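Local coordinates for protein thermoresistant glucokinase (Janibacter sp. HTCC2649, PDB 4EUN) that probably phosphorylates gluconate at the expense of ATP, as expected of a gluconokinase with a P-loop kinase fold, at residues A91-A96 with V102-T107; G54-E59 with D95-A100. All coordinates share one frame; numbering follows the deposited sequence.

Contact 1: residues A91-A96 with V102-T107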
loop_
_atom_site.group_PDB
_atom_site.type_symbol
_atom_site.label_atom_id
_atom_site.label_comp_id
_atom_site.label_asym_id
_atom_site.label_seq_id
_atom_site.Cartn_x
_atom_site.Cartn_y
_atom_site.Cartn_z
ATOM N N ALA A 91 -1.906 5.617 -14.548
ATOM C CA ALA A 91 -1.159 6.639 -15.265
ATOM C C ALA A 91 -1.655 8.023 -14.868
ATOM O O ALA A 91 -0.860 8.936 -14.622
ATOM C CB ALA A 91 -1.282 6.439 -16.774
ATOM N N GLU A 92 -2.975 8.178 -14.805
ATOM C CA GLU A 92 -3.566 9.460 -14.436
ATOM C C GLU A 92 -3.217 9.842 -13.005
ATOM O O GLU A 92 -2.927 11.009 -12.735
ATOM C CB GLU A 92 -5.082 9.429 -14.640
ATOM C CG GLU A 92 -5.488 9.383 -16.113
ATOM C CD GLU A 92 -6.956 9.059 -16.316
ATOM O OE1 GLU A 92 -7.709 9.029 -15.318
ATOM O OE2 GLU A 92 -7.355 8.830 -17.480
ATOM N N TRP A 93 -3.237 8.870 -12.098
ATOM C CA TRP A 93 -2.909 9.133 -10.690
ATOM C C TRP A 93 -1.467 9.608 -10.577
ATOM O O TRP A 93 -1.196 10.604 -9.904
ATOM C CB TRP A 93 -3.147 7.877 -9.856
ATOM C CG TRP A 93 -2.870 8.010 -8.382
ATOM C CD1 TRP A 93 -3.750 8.394 -7.413
ATOM C CD2 TRP A 93 -1.641 7.692 -7.710
ATOM N NE1 TRP A 93 -3.138 8.358 -6.176
ATOM C CE2 TRP A 93 -1.844 7.927 -6.331
ATOM C CE3 TRP A 93 -0.388 7.236 -8.141
ATOM C CZ2 TRP A 93 -0.836 7.725 -5.378
ATOM C CZ3 TRP A 93 0.611 7.034 -7.203
ATOM C CH2 TRP A 93 0.381 7.284 -5.826
ATOM N N MET A 94 -0.546 8.919 -11.254
ATOM C CA MET A 94 0.851 9.351 -11.261
ATOM C C MET A 94 1.054 10.734 -11.885
ATOM O O MET A 94 1.854 11.529 -11.391
ATOM C CB MET A 94 1.733 8.320 -11.977
ATOM C CG MET A 94 1.930 7.031 -11.209
ATOM S SD MET A 94 3.188 5.981 -11.988
ATOM C CE MET A 94 2.244 5.185 -13.294
ATOM N N ASP A 95 0.344 11.018 -12.974
ATOM C CA ASP A 95 0.457 12.303 -13.657
ATOM C C ASP A 95 -0.018 13.433 -12.755
ATOM O O ASP A 95 0.611 14.491 -12.690
ATOM C CB ASP A 95 -0.366 12.275 -14.951
ATOM C CG ASP A 95 -0.075 13.443 -15.871
ATOM O OD1 ASP A 95 1.000 14.073 -15.758
ATOM O OD2 ASP A 95 -0.928 13.714 -16.739
ATOM N N ALA A 96 -1.107 13.197 -12.033
ATOM C CA ALA A 96 -1.659 14.249 -11.175
ATOM C C ALA A 96 -0.766 14.478 -9.955
ATOM O O ALA A 96 -0.634 15.618 -9.489
ATOM C CB ALA A 96 -3.065 13.900 -10.748
ATOM N N VAL A 102 4.650 15.693 -6.378
ATOM C CA VAL A 102 4.729 14.498 -5.541
ATOM C C VAL A 102 5.315 13.309 -6.319
ATOM O O VAL A 102 4.817 12.951 -7.386
ATOM C CB VAL A 102 3.336 14.098 -4.996
ATOM C CG1 VAL A 102 3.440 12.889 -4.086
ATOM C CG2 VAL A 102 2.682 15.250 -4.251
ATOM N N SER A 103 6.372 12.709 -5.778
ATOM C CA SER A 103 6.996 11.529 -6.370
ATOM C C SER A 103 6.354 10.275 -5.785
ATOM O O SER A 103 5.909 10.280 -4.631
ATOM C CB SER A 103 8.489 11.516 -6.086
ATOM O OG SER A 103 9.143 12.574 -6.771
ATOM N N THR A 104 6.312 9.201 -6.576
ATOM C CA THR A 104 5.515 8.027 -6.217
ATOM C C THR A 104 6.241 6.702 -6.462
ATOM O O THR A 104 7.135 6.622 -7.306
ATOM C CB THR A 104 4.193 7.979 -7.024
ATOM O OG1 THR A 104 4.491 7.812 -8.420
ATOM C CG2 THR A 104 3.383 9.272 -6.827
ATOM N N ILE A 105 5.837 5.675 -5.716
ATOM C CA ILE A 105 6.227 4.296 -6.002
ATOM C C ILE A 105 5.005 3.409 -5.802
ATOM O O ILE A 105 4.342 3.458 -4.764
ATOM C CB ILE A 105 7.438 3.828 -5.152
ATOM C CG1 ILE A 105 7.846 2.401 -5.522
ATOM C CG2 ILE A 105 7.167 3.954 -3.633
ATOM C CD1 ILE A 105 9.235 2.036 -4.994
ATOM N N ILE A 106 4.691 2.595 -6.807
ATOM C CA ILE A 106 3.526 1.724 -6.727
ATOM C C ILE A 106 3.932 0.286 -6.985
ATOM O O ILE A 106 4.871 0.023 -7.734
ATOM C CB ILE A 106 2.415 2.136 -7.722
ATOM C CG1 ILE A 106 2.855 1.941 -9.163
ATOM C CG2 ILE A 106 1.990 3.593 -7.486
ATOM C CD1 ILE A 106 1.773 2.310 -10.167
ATOM N N THR A 107 3.213 -0.649 -6.368
ATOM C CA THR A 107 3.405 -2.062 -6.679
ATOM C C THR A 107 2.375 -2.494 -7.702
ATOM O O THR A 107 1.199 -2.181 -7.543
ATOM C CB THR A 107 3.229 -2.916 -5.430
ATOM O OG1 THR A 107 2.007 -2.547 -4.779
ATOM C CG2 THR A 107 4.372 -2.682 -4.460
#

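Contact 2: residues G54-E59 with D95-A100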
loop_
_atom_site.group_PDB
_atom_site.type_symbol
_atom_site.label_atom_id
_atom_site.label_comp_id
_atom_site.label_asym_id
_atom_site.label_seq_id
_atom_site.Cartn_x
_atom_site.Cartn_y
_atom_site.Cartn_z
ATOM N N GLY A 54 11.242 9.125 0.495
ATOM C CA GLY A 54 10.080 9.988 0.597
ATOM C C GLY A 54 9.050 9.808 -0.506
ATOM O O GLY A 54 8.086 10.573 -0.583
ATOM N N LEU A 55 9.248 8.806 -1.365
ATOM C CA LEU A 55 8.282 8.526 -2.420
ATOM C C LEU A 55 6.955 8.080 -1.797
ATOM O O LEU A 55 6.952 7.374 -0.784
ATOM C CB LEU A 55 8.812 7.438 -3.354
ATOM C CG LEU A 55 9.617 7.851 -4.588
ATOM C CD1 LEU A 55 10.645 8.907 -4.292
ATOM C CD2 LEU A 55 10.286 6.617 -5.183
ATOM N N GLU A 56 5.831 8.487 -2.388
ATOM C CA GLU A 56 4.529 8.065 -1.861
ATOM C C GLU A 56 4.225 6.660 -2.337
ATOM O O GLU A 56 4.176 6.418 -3.534
ATOM C CB GLU A 56 3.394 8.962 -2.349
ATOM C CG GLU A 56 2.041 8.469 -1.831
ATOM C CD GLU A 56 0.864 9.307 -2.270
ATOM O OE1 GLU A 56 1.065 10.326 -2.967
ATOM O OE2 GLU A 56 -0.277 8.933 -1.899
ATOM N N PHE A 57 3.969 5.761 -1.395
ATOM C CA PHE A 57 3.688 4.370 -1.734
ATOM C C PHE A 57 2.201 4.158 -1.980
ATOM O O PHE A 57 1.361 4.639 -1.223
ATOM C CB PHE A 57 4.172 3.466 -0.595
ATOM C CG PHE A 57 3.666 2.052 -0.675
ATOM C CD1 PHE A 57 3.980 1.240 -1.757
ATOM C CD2 PHE A 57 2.896 1.527 0.348
ATOM C CE1 PHE A 57 3.510 -0.054 -1.816
ATOM C CE2 PHE A 57 2.437 0.228 0.296
ATOM C CZ PHE A 57 2.746 -0.563 -0.789
ATOM N N ALA A 58 1.876 3.428 -3.045
ATOM C CA ALA A 58 0.500 2.988 -3.265
ATOM C C ALA A 58 0.491 1.579 -3.834
ATOM O O ALA A 58 1.410 1.168 -4.534
ATOM C CB ALA A 58 -0.224 3.925 -4.207
ATOM N N GLU A 59 -0.582 0.858 -3.534
ATOM C CA GLU A 59 -0.773 -0.498 -4.012
ATOM C C GLU A 59 -1.708 -0.441 -5.212
ATOM O O GLU A 59 -2.851 -0.011 -5.078
ATOM C CB GLU A 59 -1.409 -1.309 -2.888
ATOM C CG GLU A 59 -0.727 -2.626 -2.637
ATOM C CD GLU A 59 -0.935 -3.583 -3.781
ATOM O OE1 GLU A 59 0.012 -4.322 -4.124
ATOM O OE2 GLU A 59 -2.053 -3.593 -4.341
ATOM N N ASP A 95 0.344 11.018 -12.974
ATOM C CA ASP A 95 0.457 12.303 -13.657
ATOM C C ASP A 95 -0.018 13.433 -12.755
ATOM O O ASP A 95 0.611 14.491 -12.690
ATOM C CB ASP A 95 -0.366 12.275 -14.951
ATOM C CG ASP A 95 -0.075 13.443 -15.871
ATOM O OD1 ASP A 95 1.000 14.073 -15.758
ATOM O OD2 ASP A 95 -0.928 13.714 -16.739
ATOM N N ALA A 96 -1.107 13.197 -12.033
ATOM C CA ALA A 96 -1.659 14.249 -11.175
ATOM C C ALA A 96 -0.766 14.478 -9.955
ATOM O O ALA A 96 -0.634 15.618 -9.489
ATOM C CB ALA A 96 -3.065 13.900 -10.748
ATOM N N ARG A 97 -0.176 13.402 -9.433
ATOM C CA ARG A 97 0.803 13.526 -8.350
ATOM C C ARG A 97 2.002 14.344 -8.837
ATOM O O ARG A 97 2.423 15.298 -8.178
ATOM C CB ARG A 97 1.259 12.149 -7.843
ATOM C CG ARG A 97 0.196 11.332 -7.078
ATOM C CD ARG A 97 -0.302 12.115 -5.912
ATOM N NE ARG A 97 -0.806 11.361 -4.759
ATOM C CZ ARG A 97 -2.092 11.267 -4.438
ATOM N NH1 ARG A 97 -3.017 11.808 -5.219
ATOM N NH2 ARG A 97 -2.460 10.643 -3.336
ATOM N N ALA A 98 2.542 13.971 -9.997
ATOM C CA ALA A 98 3.645 14.699 -10.630
ATOM C C ALA A 98 3.373 16.192 -10.748
ATOM O O ALA A 98 4.243 17.030 -10.459
ATOM C CB ALA A 98 3.933 14.107 -12.023
ATOM N N ASP A 99 2.165 16.532 -11.186
ATOM C CA ASP A 99 1.816 17.931 -11.407
ATOM C C ASP A 99 1.868 18.720 -10.110
ATOM O O ASP A 99 2.118 19.928 -10.123
ATOM C CB ASP A 99 0.426 18.047 -12.033
ATOM C CG ASP A 99 0.449 17.860 -13.536
ATOM O OD1 ASP A 99 1.524 18.059 -14.145
ATOM O OD2 ASP A 99 -0.610 17.525 -14.109
ATOM N N ALA A 100 1.640 18.039 -8.990
ATOM C CA ALA A 100 1.644 18.711 -7.690
ATOM C C ALA A 100 2.991 18.551 -6.994
ATOM O O ALA A 100 3.133 18.909 -5.824
ATOM C CB ALA A 100 0.524 18.165 -6.810
#

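Contact 1: residues A91-A96 with V102-T107
Trp93 and Thr104 supply the tightest apolar packing between helix residues 91-96 and residues 102-107. The benzo corner of the indole runs alongside the threonine, with Trp93 CZ3 3.6 Å from Thr104 CG2, the two side chains pointing opposite ways. The same corner reaches Ile106, where Trp93 CZ3 lies 3.7 Å from Ile106 CG2; both methyls meet the ring obliquely. With CG anti to the backbone N (chi1 -179°), the long, flat indole can bridge the gap between segments 91-96 and 104-107, whose axes come no nearer than 10.0 Å. Met94 is more loosely engaged: its flexible thioether chain bends at chi3 (-81°), and Met94 CE comes within 4.3 Å of Ile106 CD1. Nearer its root, Met94 CG passes Thr104 OG1 at 3.9 Å, a van der Waals contact.

The polar groups turn to other partners. Thr104 OG1 hydrogen-bonds His31 ND1, so threonine offers a methyl to the tryptophan and a hydroxyl to the neighbouring strand. Trp93 NE1 bonds Ala62 O of the second subunit.

Residues 91-96 of helix 80-99 run nearly antiparallel (163°) to residues 104-107, whose strand lies between strands 56-59 and 31-35; Trp93 also packs on Ala58, and Met94 on His31.

Contact 2: residues G54-E59 with D95-A100
Arg97 meets Glu56 side-on in a two-bond salt bridge, using NE and NH2 against one carboxylate oxygen each. Arg97 NE lies 2.8 Å from Glu56 OE1 in a nearly straight bond (N-H...O 169°), and Arg97 NH2 stands 3.1 Å from Glu56 OE2. Both oxygens are met on their syn sides, and they sit close to the guanidinium plane, although NE is tilted somewhat out of the carboxylate plane. The two flat groups are only 25° apart, so the paired bonds restrict rotation of each against the other. Burying a charge on both residues is costly, and this pairing probably offsets much of that cost.

The chains reach the meeting point differently and cross at about a right angle. Glu56 is fully extended and projects its carboxylate straight off the strand towards the helix. Arg97 is bent at chi2 (-57°), which places its guanidinium edge beside the carboxylate; a long, flexible arginine suits this span, the nearest CA atoms, those of Glu56 and Arg97, being 9.3 Å apart.

Strand 56-59 is the outermost strand on its side of the parallel five-stranded sheet within this chain. Helix 80-99 belongs to the beta-alpha-beta crossover from strand 56-59 to its neighbour, strand 104-108, so the salt bridge ties the crossover helix back to the strand from which the connection starts.

Further out, backbone hydrogen bonds to Ser103 and Ile105 hold Glu56 in the sheet, while Trp93 and Val102 pack against its side chain. Gly54, with its positive phi, turns the chain out of helix 42-53 just ahead of the strand. Beyond the salt bridge, Arg97 NH1 donates to His64 O of the second subunit, and Phe149 of that subunit packs on Glu56.

Overall arrangement
Contacts 1 and 2 have centres about 4 Å apart and fasten one helix, 80-99, to two adjacent strands. Contact 1 is apolar and rests on strand 104-108, the inner of the two, whereas contact 2, about one turn further along the helix, is ionic and reaches strand 56-59, outermost within this chain. The strands join directly through Ile105 N and Glu56 O, 2.8 Å apart, and Val102 CG1 approaches Glu56 OE1 to 3.7 Å. Both contacts touch the second subunit. Strand 31-35, beside strand 104-108, leads into a probable P-loop; Thr107 packs on Lys42 at the start of helix 42-53, part of that motif, whereas Trp93, Met94, Glu56 and Arg97 are not seen to touch it.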